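Local structure of prenylcyclase (Actinoplanes teichomyceticus, 6IJ1) at residues Gly155-Val160 and Ala192-Asp197; Ser288-Met293 and Ile320-Phe325; Val86-Ala91 and Ser130-Asp135. The protein is probably an enzyme of isoprenoid metabolism that cyclises or transfers prenyl groups, its exact substrate being uncertain. One frame throughout, in Å; residues are numbered along the deposited sequence.

Contact 1 of 3, residues Gly155-Val160 and Ala192-Asp197; sequences GGHVCV and AYWWID
H157 and Y193 stack face to face, their ring centroids 3.9 Å apart and their planes at 20°. NE2 of H157 lies over the middle of the phenol ring. With CG of Y193 anti to its own N (chi1 -173°), the ring is carried flat against the imidazole. The O of G155 covers the opposite face of H157. W194 turns an edge toward H157, which completes an aromatic cluster. Replacing Y193 by an alanine would probably uncover one face of H157 and leave the O of E298 without its phenol partner.

Across the contact, the polar bonds centre on C159. Its SG accepts from Y193 N at 3.3 Å and from W194 N at 3.6 Å, the latter nearly straight at 172°. H157 ND1 is bonded to T131 OG1 and NE2 to the O of G152; T131 OG1 also bonds W194 NE1.

CB of C159 meets A192 CB at 3.9 Å and the edge of W195 at CD1. V160 CG2 approaches the edge of W194, 4.0 Å from its CD1.

The contact ties H157, the N-cap of helix 158-164, to the loop before helix 198-209. L200 of that helix and L291 of strand 291-292 touch W195.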
# COMPACT_ATOMS: atom_id res chain seq x y z
N GLY A 155 12.79 4.52 -11.68
CA GLY A 155 13.45 3.25 -11.46
C GLY A 155 12.50 2.24 -10.86
O GLY A 155 11.39 2.59 -10.47
N GLY A 156 12.97 1.00 -10.82
CA GLY A 156 12.17 -0.08 -10.24
C GLY A 156 12.00 0.14 -8.75
O GLY A 156 12.95 0.40 -8.02
N HIS A 157 10.76 -0.06 -8.27
CA HIS A 157 10.44 0.20 -6.86
C HIS A 157 9.88 -1.09 -6.27
O HIS A 157 8.84 -1.60 -6.73
CB HIS A 157 9.43 1.29 -6.78
CG HIS A 157 9.98 2.60 -7.28
ND1 HIS A 157 9.23 3.55 -7.90
CD2 HIS A 157 11.23 3.12 -7.15
CE1 HIS A 157 10.00 4.59 -8.23
NE2 HIS A 157 11.23 4.35 -7.79
N VAL A 158 10.54 -1.59 -5.22
CA VAL A 158 10.16 -2.91 -4.71
C VAL A 158 8.77 -2.86 -4.04
O VAL A 158 8.02 -3.84 -4.11
CB VAL A 158 11.24 -3.44 -3.75
CG1 VAL A 158 10.80 -4.74 -3.10
CG2 VAL A 158 12.54 -3.67 -4.49
N CYS A 159 8.40 -1.75 -3.39
CA CYS A 159 7.06 -1.67 -2.77
C CYS A 159 5.93 -1.68 -3.79
O CYS A 159 4.91 -2.33 -3.58
CB CYS A 159 6.99 -0.38 -1.89
SG CYS A 159 7.64 1.13 -2.75
N VAL A 160 6.12 -0.97 -4.91
CA VAL A 160 5.11 -0.98 -5.97
C VAL A 160 5.09 -2.34 -6.63
O VAL A 160 4.01 -2.89 -6.91
CB VAL A 160 5.45 0.13 -6.98
CG1 VAL A 160 4.50 0.07 -8.17
CG2 VAL A 160 5.40 1.52 -6.24
N ALA A 192 11.46 -1.00 0.77
CA ALA A 192 10.44 -0.16 0.17
C ALA A 192 11.13 1.10 -0.35
O ALA A 192 12.12 1.54 0.21
CB ALA A 192 9.37 0.27 1.18
N TYR A 193 10.58 1.67 -1.43
CA TYR A 193 11.06 2.96 -1.89
C TYR A 193 10.31 4.09 -1.21
O TYR A 193 10.94 4.97 -0.60
CB TYR A 193 10.89 3.04 -3.41
CG TYR A 193 11.50 4.28 -4.06
CD1 TYR A 193 12.90 4.37 -4.28
CD2 TYR A 193 10.68 5.35 -4.48
CE1 TYR A 193 13.42 5.51 -4.94
CE2 TYR A 193 11.22 6.47 -5.15
CZ TYR A 193 12.60 6.52 -5.35
OH TYR A 193 13.07 7.64 -6.01
N TRP A 194 8.98 4.06 -1.24
CA TRP A 194 8.17 5.17 -0.77
C TRP A 194 7.83 5.10 0.72
O TRP A 194 7.10 5.98 1.17
CB TRP A 194 6.84 5.28 -1.56
CG TRP A 194 7.04 5.48 -3.05
CD1 TRP A 194 6.83 4.57 -4.03
CD2 TRP A 194 7.40 6.70 -3.71
NE1 TRP A 194 7.07 5.13 -5.28
CE2 TRP A 194 7.43 6.45 -5.09
CE3 TRP A 194 7.71 7.98 -3.24
CZ2 TRP A 194 7.74 7.41 -6.03
CZ3 TRP A 194 8.03 8.96 -4.18
CH2 TRP A 194 8.06 8.67 -5.55
N TRP A 195 8.23 4.06 1.43
CA TRP A 195 7.73 3.86 2.80
C TRP A 195 8.89 3.70 3.75
O TRP A 195 9.89 3.06 3.44
CB TRP A 195 6.81 2.61 2.89
CG TRP A 195 5.65 2.78 1.97
CD1 TRP A 195 5.56 2.33 0.66
CD2 TRP A 195 4.38 3.41 2.26
NE1 TRP A 195 4.32 2.68 0.13
CE2 TRP A 195 3.58 3.33 1.10
CE3 TRP A 195 3.85 4.06 3.40
CZ2 TRP A 195 2.30 3.90 1.03
CZ3 TRP A 195 2.57 4.60 3.33
CH2 TRP A 195 1.80 4.52 2.17
N ILE A 196 8.73 4.31 4.94
CA ILE A 196 9.72 4.18 6.01
C ILE A 196 9.79 2.75 6.55
O ILE A 196 10.86 2.29 6.94
CB ILE A 196 9.31 5.17 7.13
CG1 ILE A 196 9.58 6.59 6.64
CG2 ILE A 196 10.03 4.83 8.42
CD1 ILE A 196 11.06 6.91 6.50
N ASP A 197 8.67 2.06 6.59
CA ASP A 197 8.55 0.76 7.25
C ASP A 197 8.69 -0.35 6.21
O ASP A 197 7.80 -0.49 5.38
CB ASP A 197 7.20 0.64 7.95
CG ASP A 197 7.00 1.73 9.00
OD1 ASP A 197 7.88 1.91 9.89
OD2 ASP A 197 5.95 2.41 8.96

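Contact 2 of 3, residues Ser288-Met293 and Ile320-Phe325; sequences SARLRM and IARDTF
L291 and A321 form an antiparallel hydrogen-bonded pair, and this is the tight part of the contact. A321 N donates to L291 O at 2.8 Å, almost straight at 175°. The return bond, L291 N to A321 O, is 3.0 Å. R292 and I320 make the next, non-hydrogen-bonded pair, with CB of R292 against CG1 of I320. The Arg chain then leads away, and its NH2 is bound by the O of A192 and the carboxylate of D302.

Just before strand 291-292 the chain turns at A289, the centre of an inverse gamma turn, and D323, just past strand 319-321, meets it. A289 N donates to OD1 of D323 at 2.9 Å, coming from above the carboxylate plane. CG of D323 lies between its own N and carbonyl carbon (chi1 52°), which turns OD1 there. OD2 is bonded to T329 of helix 327-341.

The looser side is the arginine pair: R322 is partly exposed, while R290 is buried. R290 bends at chi2 and chi3, bringing A321 O to the edge of its guanidinium. One face of that group stacks on R322, centres 3.9 Å apart and planes at 29°. The NH2 atoms of R290 and R322, both donors, are 3.3 Å apart. The salt bridge of R322 to D310 probably eases this closeness of charge. A water accepts from R290 NH2 at 2.8 Å and donates to I320 O.

On the other side of strand 291-292, R290 and R292 bond the backbone of I196 and W194. The arrangement is an antiparallel pairing within a small mixed three-strand sheet.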
# COMPACT_ATOMS: atom_id res chain seq x y z
N SER A 288 -0.08 6.59 11.06
CA SER A 288 1.27 6.06 11.12
C SER A 288 1.67 5.49 9.77
O SER A 288 2.70 4.79 9.68
CB SER A 288 1.33 4.99 12.25
OG SER A 288 0.20 4.11 12.21
N ALA A 289 0.95 5.81 8.71
CA ALA A 289 1.31 5.32 7.38
C ALA A 289 2.34 6.31 6.81
O ALA A 289 2.01 7.22 6.05
CB ALA A 289 0.05 5.19 6.51
N ARG A 290 3.59 6.12 7.22
CA ARG A 290 4.62 7.15 7.04
C ARG A 290 5.27 6.95 5.68
O ARG A 290 6.00 5.97 5.46
CB ARG A 290 5.67 7.09 8.16
CG ARG A 290 5.06 7.26 9.59
CD ARG A 290 4.13 8.52 9.71
NE ARG A 290 4.86 9.76 9.91
CZ ARG A 290 5.27 10.22 11.12
NH1 ARG A 290 5.12 9.53 12.18
NH2 ARG A 290 5.94 11.32 11.21
N LEU A 291 4.95 7.86 4.78
CA LEU A 291 5.33 7.81 3.37
C LEU A 291 6.51 8.76 3.20
O LEU A 291 6.41 9.93 3.56
CB LEU A 291 4.12 8.26 2.54
CG LEU A 291 4.01 8.08 1.04
CD1 LEU A 291 2.65 8.65 0.68
CD2 LEU A 291 5.11 8.92 0.44
N ARG A 292 7.60 8.28 2.64
CA ARG A 292 8.72 9.19 2.37
C ARG A 292 8.67 9.61 0.91
O ARG A 292 8.74 8.75 0.01
CB ARG A 292 10.05 8.58 2.77
CG ARG A 292 10.41 7.27 2.10
CD ARG A 292 11.70 6.68 2.69
NE ARG A 292 12.08 5.45 2.02
CZ ARG A 292 13.02 4.63 2.47
NH1 ARG A 292 13.75 4.94 3.56
NH2 ARG A 292 13.26 3.48 1.85
N MET A 293 8.51 10.91 0.68
CA MET A 293 8.49 11.44 -0.68
C MET A 293 9.94 11.56 -1.16
O MET A 293 10.59 12.62 -1.05
CB MET A 293 7.75 12.78 -0.73
CG MET A 293 6.25 12.69 -0.67
SD MET A 293 5.61 11.69 -2.04
CE MET A 293 6.31 12.58 -3.40
N ILE A 320 9.00 13.27 4.97
CA ILE A 320 8.26 12.10 5.46
C ILE A 320 6.89 12.58 5.87
O ILE A 320 6.78 13.47 6.74
CB ILE A 320 8.98 11.43 6.62
CG1 ILE A 320 10.25 10.79 6.11
CG2 ILE A 320 8.06 10.34 7.25
CD1 ILE A 320 11.23 10.46 7.25
N ALA A 321 5.85 12.05 5.24
CA ALA A 321 4.48 12.50 5.43
C ALA A 321 3.73 11.44 6.20
O ALA A 321 4.20 10.31 6.38
CB ALA A 321 3.81 12.73 4.07
N ARG A 322 2.54 11.81 6.65
CA ARG A 322 1.64 10.86 7.29
C ARG A 322 0.26 11.00 6.67
O ARG A 322 -0.08 12.00 6.04
CB ARG A 322 1.58 11.08 8.82
CG ARG A 322 0.77 12.25 9.19
CD ARG A 322 0.99 12.54 10.76
NE ARG A 322 2.22 13.27 10.96
CZ ARG A 322 2.99 13.15 12.05
NH1 ARG A 322 2.65 12.29 13.02
NH2 ARG A 322 4.08 13.93 12.17
N ASP A 323 -0.55 9.95 6.85
CA ASP A 323 -1.93 9.96 6.43
C ASP A 323 -2.73 10.85 7.39
O ASP A 323 -3.22 10.39 8.44
CB ASP A 323 -2.50 8.52 6.39
CG ASP A 323 -2.29 7.75 7.69
OD1 ASP A 323 -1.18 7.76 8.28
OD2 ASP A 323 -3.25 7.02 8.07
N THR A 324 -2.80 12.13 7.03
CA THR A 324 -3.36 13.20 7.85
C THR A 324 -4.63 12.83 8.61
O THR A 324 -4.81 13.20 9.78
CB THR A 324 -3.64 14.34 6.91
OG1 THR A 324 -2.50 14.57 6.07
CG2 THR A 324 -3.94 15.63 7.72
N PHE A 325 -5.55 12.15 7.91
CA PHE A 325 -6.87 11.88 8.47
C PHE A 325 -7.01 10.47 9.01
O PHE A 325 -8.10 10.10 9.49
CB PHE A 325 -7.92 12.20 7.39
CG PHE A 325 -7.84 13.62 6.97
CD1 PHE A 325 -8.13 14.59 7.86
CD2 PHE A 325 -7.39 13.93 5.71
CE1 PHE A 325 -8.03 15.95 7.43
CE2 PHE A 325 -7.26 15.26 5.28
CZ PHE A 325 -7.59 16.26 6.15
O HOH W 1 5.27 12.63 8.84

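Contact 3 of 3, residues Val86-Ala91 and Ser130-Asp135; sequences VAPEDA and STYVPD
A91 N donates to T131 O at 2.9 Å with an angle of 167°, and this direct backbone bond joins the start of helix 91-104 to the loop before helix 134-141. Beside it, a water donates to E89 O and accepts from V133 N, adding a second, indirect tie. A91 CB rests on the O of S130, and CA of D90 is close to T131 O.

The largest side chain here is Y132. Its CE1 is wedged between two neighbours, 3.6 Å from P88 CG and 3.6 Å from D90 CB. The proline crosses the tyrosine at about a right angle. CG2 of T131 lies over one face of the phenol, toward the rim, and the ring also meets that of W153. S130 OG donates to Y132 O at 2.7 Å, which braces the loop at the tyrosine.

D90 and T131 run alongside each other, CB of D90 3.7 Å from CG2 of T131. In T131 the methyl is anti to the backbone N while OG1 stays beside it (chi1 -62°). This separates the two branches: the methyl packs here, and the hydroxyl bonds to H157 and W194. OD1 of D90 is bonded to S93 OG, and its OD2 makes a weak bond to D92 N.

D90 is thus the N-cap of helix 91-104, a side-chain cap on a helix start. The loop before helix 134-141 packs against this start and takes up the N-H of A91.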
# COMPACT_ATOMS: atom_id res chain seq x y z
N VAL A 86 -3.31 16.58 -9.30
CA VAL A 86 -2.06 17.33 -9.26
C VAL A 86 -0.87 16.52 -9.72
O VAL A 86 0.22 17.06 -9.88
CB VAL A 86 -1.75 17.87 -7.84
CG1 VAL A 86 -2.98 18.58 -7.28
CG2 VAL A 86 -1.28 16.74 -6.90
N ALA A 87 -1.02 15.20 -9.91
CA ALA A 87 0.10 14.32 -10.18
C ALA A 87 -0.12 13.56 -11.49
O ALA A 87 -1.26 13.35 -11.90
CB ALA A 87 0.22 13.29 -9.02
N PRO A 88 0.96 13.15 -12.16
CA PRO A 88 0.83 12.24 -13.31
C PRO A 88 0.32 10.88 -12.85
O PRO A 88 0.46 10.52 -11.67
CB PRO A 88 2.26 12.14 -13.87
CG PRO A 88 3.13 12.48 -12.75
CD PRO A 88 2.36 13.35 -11.78
N GLU A 89 -0.31 10.16 -13.77
CA GLU A 89 -0.73 8.79 -13.41
C GLU A 89 0.48 7.91 -13.05
O GLU A 89 1.59 8.09 -13.55
CB GLU A 89 -1.52 8.16 -14.56
CG GLU A 89 -2.90 8.82 -14.76
CD GLU A 89 -2.79 10.28 -15.27
OE1 GLU A 89 -2.01 10.54 -16.20
OE2 GLU A 89 -3.46 11.14 -14.69
N ASP A 90 0.23 6.95 -12.14
CA ASP A 90 1.34 6.15 -11.64
C ASP A 90 0.89 4.70 -11.47
O ASP A 90 -0.31 4.39 -11.41
CB ASP A 90 1.87 6.68 -10.29
CG ASP A 90 0.91 6.40 -9.17
OD1 ASP A 90 -0.00 7.22 -8.89
OD2 ASP A 90 1.12 5.35 -8.51
N ALA A 91 1.89 3.82 -11.51
CA ALA A 91 1.59 2.37 -11.47
C ALA A 91 1.00 1.93 -10.16
O ALA A 91 0.23 0.96 -10.13
CB ALA A 91 2.88 1.57 -11.72
N SER A 130 8.35 0.27 -12.03
CA SER A 130 8.57 1.63 -11.57
C SER A 130 7.24 2.30 -11.26
O SER A 130 6.20 1.98 -11.82
CB SER A 130 9.32 2.48 -12.60
OG SER A 130 8.58 2.57 -13.82
N THR A 131 7.30 3.37 -10.43
CA THR A 131 6.07 4.10 -10.17
C THR A 131 5.64 4.94 -11.39
O THR A 131 4.43 5.12 -11.65
CB THR A 131 6.30 4.99 -8.94
OG1 THR A 131 6.59 4.14 -7.83
CG2 THR A 131 5.07 5.80 -8.59
N TYR A 132 6.62 5.54 -12.06
CA TYR A 132 6.37 6.39 -13.21
C TYR A 132 7.24 5.92 -14.38
O TYR A 132 8.26 5.26 -14.21
CB TYR A 132 6.77 7.87 -12.88
CG TYR A 132 5.99 8.47 -11.74
CD1 TYR A 132 4.72 8.99 -11.92
CD2 TYR A 132 6.60 8.54 -10.46
CE1 TYR A 132 4.07 9.54 -10.82
CE2 TYR A 132 5.92 9.13 -9.39
CZ TYR A 132 4.68 9.61 -9.61
OH TYR A 132 4.09 10.16 -8.48
N VAL A 133 6.85 6.39 -15.58
CA VAL A 133 7.65 6.20 -16.79
C VAL A 133 7.96 7.58 -17.33
O VAL A 133 7.11 8.47 -17.24
CB VAL A 133 6.91 5.38 -17.87
CG1 VAL A 133 6.73 3.96 -17.40
CG2 VAL A 133 5.59 5.96 -18.17
N PRO A 134 9.13 7.77 -17.92
CA PRO A 134 9.50 9.14 -18.34
C PRO A 134 8.56 9.70 -19.40
O PRO A 134 8.16 10.86 -19.32
CB PRO A 134 10.92 8.96 -18.88
CG PRO A 134 11.43 7.74 -18.25
CD PRO A 134 10.25 6.84 -18.01
N ASP A 135 8.18 8.89 -20.39
CA ASP A 135 7.40 9.48 -21.48
C ASP A 135 6.01 9.88 -21.00
O ASP A 135 5.56 10.99 -21.31
CB ASP A 135 7.31 8.53 -22.68
CG ASP A 135 7.14 7.10 -22.27
OD1 ASP A 135 7.23 6.81 -21.06
OD2 ASP A 135 6.93 6.26 -23.17
O HOH W 2 3.86 6.98 -15.16

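How the contacts relate
Contact 1 lies between the other two, its centre about 14 Å from each. Toward contact 3 the joint is T131 OG1, 2.7 Å from H157 ND1 and 2.8 Å from W194 NE1. Toward contact 2 it is R292, whose N is 2.8 Å from W194 O. Contacts 2 and 3 do not touch; their nearest atoms are about 6 Å apart. A bound imidazole, probably from the crystallisation liquor, lies about 4 Å from the Y193 side chain and 5 Å from that of R292. It may mark a pocket. Segments 86-91, 192-197 and 288-293 each closely follow a QxxxGxW sequence, resembling the QW motif of triterpene cyclases.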